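Local atomic coordinates of protein S100-A5 (Homo sapiens, PDB entry 6WN7), a protein that binds calcium, zinc and copper ions as a homodimer of the S100 family, calcium and copper competing for the same sites. Residues L30-I41 with Q68-F78. The protein carries 2 engineered substitutions. Numbering follows the deposited sequence. Where two conformers were deposited one is given.
With CA (calcium ion), chain K; CA (calcium ion), chain L.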
loop_
_atom_site.group_PDB
_atom_site.type_symbol
_atom_site.label_atom_id
_atom_site.label_comp_id
_atom_site.label_asym_id
_atom_site.label_seq_id
_atom_site.Cartn_x
_atom_site.Cartn_y
_atom_site.Cartn_z
ATOM N N LEU B 30 6.613 3.639 -17.136
ATOM C CA LEU B 30 6.752 3.793 -15.695
ATOM C C LEU B 30 5.647 4.636 -15.074
ATOM O O LEU B 30 5.688 4.899 -13.868
ATOM C CB LEU B 30 8.101 4.446 -15.357
ATOM C CG LEU B 30 9.373 3.768 -15.844
ATOM C CD1 LEU B 30 10.615 4.535 -15.488
ATOM C CD2 LEU B 30 9.458 2.370 -15.283
ATOM N N THR B 31 4.681 5.093 -15.862
ATOM C CA THR B 31 3.607 5.930 -15.361
ATOM C C THR B 31 2.297 5.475 -15.988
ATOM O O THR B 31 2.280 4.944 -17.098
ATOM C CB THR B 31 3.837 7.432 -15.646
ATOM O OG1 THR B 31 4.085 7.634 -17.033
ATOM C CG2 THR B 31 5.010 7.980 -14.874
ATOM N N LEU B 32 1.207 5.697 -15.260
ATOM C CA LEU B 32 -0.135 5.407 -15.736
ATOM C C LEU B 32 -0.742 6.649 -16.374
ATOM O O LEU B 32 -0.874 7.684 -15.727
ATOM C CB LEU B 32 -1.035 5.010 -14.569
ATOM C CG LEU B 32 -0.713 3.755 -13.787
ATOM C CD1 LEU B 32 -1.335 3.841 -12.450
ATOM C CD2 LEU B 32 -1.229 2.557 -14.497
ATOM N N SER B 33 -1.142 6.533 -17.621
ATOM C CA SER B 33 -1.978 7.548 -18.217
ATOM C C SER B 33 -3.376 7.492 -17.584
ATOM O O SER B 33 -3.690 6.618 -16.774
ATOM C CB SER B 33 -2.042 7.318 -19.725
ATOM O OG SER B 33 -2.667 6.080 -20.042
ATOM N N ARG B 34 -4.222 8.453 -17.949
ATOM C CA ARG B 34 -5.600 8.382 -17.512
ATOM C C ARG B 34 -6.261 7.108 -18.027
ATOM O O ARG B 34 -6.993 6.453 -17.289
ATOM C CB ARG B 34 -6.360 9.621 -17.957
ATOM C CG ARG B 34 -7.722 9.777 -17.252
ATOM C CD ARG B 34 -8.552 10.914 -17.859
ATOM N NE ARG B 34 -9.971 10.849 -17.505
ATOM C CZ ARG B 34 -10.869 10.072 -18.109
ATOM N NH1 ARG B 34 -12.133 10.089 -17.713
ATOM N NH2 ARG B 34 -10.510 9.274 -19.107
ATOM N N LYS B 35 -5.995 6.723 -19.280
ATOM C CA LYS B 35 -6.513 5.453 -19.793
ATOM C C LYS B 35 -6.037 4.273 -18.953
ATOM O O LYS B 35 -6.808 3.378 -18.599
ATOM C CB LYS B 35 -6.018 5.230 -21.221
ATOM N N GLU B 36 -4.758 4.234 -18.624
ATOM C CA GLU B 36 -4.220 3.089 -17.919
ATOM C C GLU B 36 -4.749 3.021 -16.493
ATOM O O GLU B 36 -5.002 1.930 -15.975
ATOM C CB GLU B 36 -2.699 3.161 -17.987
ATOM C CG GLU B 36 -2.121 3.036 -19.416
ATOM C CD GLU B 36 -0.612 3.339 -19.464
ATOM O OE1 GLU B 36 -0.138 4.048 -18.585
ATOM O OE2 GLU B 36 0.099 2.899 -20.370
ATOM N N LEU B 37 -4.938 4.172 -15.852
ATOM C CA LEU B 37 -5.482 4.187 -14.499
ATOM C C LEU B 37 -6.919 3.684 -14.481
ATOM O O LEU B 37 -7.302 2.887 -13.616
ATOM C CB LEU B 37 -5.404 5.607 -13.961
ATOM C CG LEU B 37 -5.936 5.724 -12.541
ATOM C CD1 LEU B 37 -4.984 5.056 -11.558
ATOM C CD2 LEU B 37 -6.177 7.154 -12.185
ATOM N N LYS B 38 -7.724 4.127 -15.437
ATOM C CA LYS B 38 -9.104 3.665 -15.519
ATOM C C LYS B 38 -9.180 2.166 -15.780
ATOM O O LYS B 38 -10.039 1.476 -15.215
ATOM C CB LYS B 38 -9.827 4.478 -16.599
ATOM C CG LYS B 38 -11.224 4.043 -16.935
ATOM C CD LYS B 38 -11.798 4.939 -18.034
ATOM C CE LYS B 38 -12.391 4.120 -19.182
ATOM N NZ LYS B 38 -13.197 4.914 -20.179
ATOM N N GLU B 39 -8.293 1.635 -16.619
ATOM C CA GLU B 39 -8.314 0.197 -16.884
ATOM C C GLU B 39 -7.823 -0.607 -15.688
ATOM O O GLU B 39 -8.352 -1.682 -15.398
ATOM C CB GLU B 39 -7.470 -0.135 -18.114
ATOM C CG GLU B 39 -7.500 -1.618 -18.534
ATOM C CD GLU B 39 -8.910 -2.183 -18.846
ATOM O OE1 GLU B 39 -9.003 -3.401 -19.130
ATOM O OE2 GLU B 39 -9.915 -1.428 -18.820
ATOM N N LEU B 40 -6.793 -0.127 -14.998
ATOM C CA LEU B 40 -6.391 -0.753 -13.749
ATOM C C LEU B 40 -7.578 -0.847 -12.792
ATOM O O LEU B 40 -7.888 -1.920 -12.267
ATOM C CB LEU B 40 -5.232 0.051 -13.148
ATOM C CG LEU B 40 -4.551 -0.480 -11.890
ATOM C CD1 LEU B 40 -3.124 0.020 -11.730
ATOM C CD2 LEU B 40 -5.362 -0.094 -10.642
ATOM N N ILE B 41 -8.265 0.271 -12.558
ATOM C CA ILE B 41 -9.355 0.264 -11.587
ATOM C C ILE B 41 -10.459 -0.666 -12.049
ATOM O O ILE B 41 -11.027 -1.415 -11.252
ATOM C CB ILE B 41 -9.870 1.692 -11.359
ATOM C CG1 ILE B 41 -8.790 2.531 -10.696
ATOM C CG2 ILE B 41 -11.107 1.671 -10.512
ATOM C CD1 ILE B 41 -9.111 3.963 -10.639
ATOM N N GLN B 68 -0.084 14.703 -16.238
ATOM C CA GLN B 68 -1.160 13.843 -16.730
ATOM C C GLN B 68 -0.778 12.369 -16.710
ATOM O O GLN B 68 -1.361 11.550 -17.426
ATOM C CB GLN B 68 -1.681 14.283 -18.101
ATOM C CG GLN B 68 -2.624 15.502 -18.039
ATOM C CD GLN B 68 -1.932 16.760 -17.526
ATOM O OE1 GLN B 68 -1.009 17.278 -18.156
ATOM N NE2 GLN B 68 -2.373 17.247 -16.381
ATOM N N GLU B 69 0.184 12.026 -15.874
ATOM C CA GLU B 69 0.607 10.660 -15.669
ATOM C C GLU B 69 0.666 10.435 -14.173
ATOM O O GLU B 69 0.980 11.351 -13.413
ATOM C CB GLU B 69 2.003 10.431 -16.233
ATOM C CG GLU B 69 2.146 10.753 -17.690
ATOM C CD GLU B 69 1.677 9.631 -18.600
ATOM O OE1 GLU B 69 1.353 9.924 -19.765
ATOM O OE2 GLU B 69 1.636 8.468 -18.157
ATOM N N ILE B 70 0.376 9.207 -13.762
ATOM C CA ILE B 70 0.422 8.788 -12.362
ATOM C C ILE B 70 1.633 7.887 -12.198
ATOM O O ILE B 70 1.632 6.755 -12.684
ATOM C CB ILE B 70 -0.856 8.041 -11.955
ATOM C CG1 ILE B 70 -2.077 8.888 -12.287
ATOM C CG2 ILE B 70 -0.839 7.676 -10.484
ATOM C CD1 ILE B 70 -2.004 10.286 -11.757
ATOM N N ASP B 71 2.652 8.363 -11.496
ATOM C CA ASP B 71 3.845 7.574 -11.223
ATOM C C ASP B 71 3.633 6.728 -9.975
ATOM O O ASP B 71 2.611 6.820 -9.306
ATOM C CB ASP B 71 5.086 8.468 -11.140
ATOM C CG ASP B 71 5.074 9.433 -9.956
ATOM O OD1 ASP B 71 4.175 9.342 -9.102
ATOM O OD2 ASP B 71 6.002 10.277 -9.876
ATOM N N PHE B 72 4.592 5.862 -9.670
ATOM C CA PHE B 72 4.340 4.937 -8.576
ATOM C C PHE B 72 4.121 5.670 -7.256
ATOM O O PHE B 72 3.347 5.217 -6.417
ATOM C CB PHE B 72 5.465 3.919 -8.458
ATOM C CG PHE B 72 5.185 2.853 -7.448
ATOM C CD1 PHE B 72 4.366 1.796 -7.759
ATOM C CD2 PHE B 72 5.726 2.913 -6.183
ATOM C CE1 PHE B 72 4.098 0.833 -6.832
ATOM C CE2 PHE B 72 5.455 1.946 -5.259
ATOM C CZ PHE B 72 4.634 0.911 -5.583
ATOM N N LYS B 73 4.780 6.799 -7.048
ATOM C CA LYS B 73 4.604 7.512 -5.787
ATOM C C LYS B 73 3.206 8.101 -5.669
ATOM O O LYS B 73 2.563 7.999 -4.623
ATOM C CB LYS B 73 5.632 8.620 -5.676
ATOM C CG LYS B 73 5.377 9.571 -4.547
ATOM C CD LYS B 73 6.598 10.409 -4.279
ATOM C CE LYS B 73 6.272 11.496 -3.297
ATOM N NZ LYS B 73 7.345 12.526 -3.217
ATOM N N GLU B 74 2.728 8.743 -6.732
ATOM C CA GLU B 74 1.348 9.223 -6.770
ATOM C C GLU B 74 0.351 8.078 -6.651
ATOM O O GLU B 74 -0.661 8.198 -5.952
ATOM C CB GLU B 74 1.126 9.949 -8.096
ATOM C CG GLU B 74 1.972 11.205 -8.225
ATOM C CD GLU B 74 2.021 11.805 -9.627
ATOM O OE1 GLU B 74 1.926 11.070 -10.621
ATOM O OE2 GLU B 74 2.174 13.043 -9.721
ATOM N N TYR B 75 0.610 6.958 -7.341
ATOM C CA TYR B 75 -0.261 5.781 -7.264
ATOM C C TYR B 75 -0.267 5.177 -5.872
ATOM O O TYR B 75 -1.246 4.551 -5.468
ATOM C CB TYR B 75 0.194 4.749 -8.310
ATOM C CG TYR B 75 -0.126 3.275 -8.072
ATOM C CD1 TYR B 75 -1.244 2.681 -8.653
ATOM C CD2 TYR B 75 0.723 2.465 -7.329
ATOM C CE1 TYR B 75 -1.534 1.327 -8.465
ATOM C CE2 TYR B 75 0.447 1.108 -7.134
ATOM C CZ TYR B 75 -0.683 0.533 -7.711
ATOM O OH TYR B 75 -0.962 -0.829 -7.541
ATOM N N SER B 76 0.812 5.344 -5.126
ATOM C CA SER B 76 0.847 4.815 -3.776
ATOM C C SER B 76 -0.141 5.504 -2.853
ATOM O O SER B 76 -0.518 4.926 -1.827
ATOM C CB SER B 76 2.261 5.001 -3.276
ATOM O OG SER B 76 3.155 4.338 -4.138
ATOM N N VAL B 77 -0.551 6.732 -3.188
ATOM C CA VAL B 77 -1.551 7.437 -2.398
ATOM C C VAL B 77 -2.919 6.798 -2.584
ATOM O O VAL B 77 -3.733 6.771 -1.656
ATOM C CB VAL B 77 -1.576 8.924 -2.777
ATOM C CG1 VAL B 77 -2.696 9.626 -2.056
ATOM C CG2 VAL B 77 -0.266 9.574 -2.455
ATOM N N PHE B 78 -3.191 6.282 -3.781
ATOM C CA PHE B 78 -4.446 5.582 -4.036
ATOM C C PHE B 78 -4.497 4.273 -3.260
ATOM O O PHE B 78 -5.493 3.970 -2.599
ATOM C CB PHE B 78 -4.596 5.380 -5.552
ATOM C CG PHE B 78 -5.900 4.756 -5.976
ATOM C CD1 PHE B 78 -7.107 5.238 -5.529
ATOM C CD2 PHE B 78 -5.911 3.677 -6.832
ATOM C CE1 PHE B 78 -8.269 4.650 -5.926
ATOM C CE2 PHE B 78 -7.097 3.102 -7.229
ATOM C CZ PHE B 78 -8.260 3.590 -6.786
HETATM CA CA CA K . 2.081 4.252 -19.375
HETATM CA CA CA L . 2.258 12.845 -12.288
HETATM O O HOH W 1 6.818 5.517 -11.472
HETATM O O HOH W 2 -3.274 10.940 -19.130
HETATM O O HOH W 3 1.638 6.519 -19.706
HETATM O O HOH W 4 4.337 11.962 -12.729
#
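Thr31 holds OG1 between its backbone N and carbonyl carbon (chi1 53°), while Glu69 bends at CG (chi2 -82°), and the two side chains cross almost perpendicularly where the paired EF-hand loops meet. Thr31 OG1 donates to Glu69 OE2 at 2.8 Å, reaching it from above the carboxylate plane. A serine in place of Thr31 would keep the hydroxyl but lose the methyl CG2, and would probably leave a gap beside Asp71 CB. Leu32 and Ile70 form the antiparallel bridge that joins the two EF-hands: Leu32 N gives a nearly straight bond (176°) to Ile70 O, and Ile70 N returns one to Leu32 O. Being apolar and branched, both suit this buried centre, where Leu32 reaches Phe19 and Ile70 reaches Met59. Beyond the bridge, Ile41 CG1 packs 3.9 Å from Phe78 CE2, joining helices 34-44 and 72-93. Thr31 and Glu69, just before the bridge pair, each give their carbonyl oxygen to a different calcium ion, so the bridge couples the two sites. Glu36 and Glu74, long enough to bind those ions through both carboxylate oxygens, also close capping boxes with Ser33, whose OG also bonds to Glu26, and Asp71. Linking site and contact, a water on the calcium held by Thr31 and Glu36 donates to Glu69 OE2 at 2.5 Å.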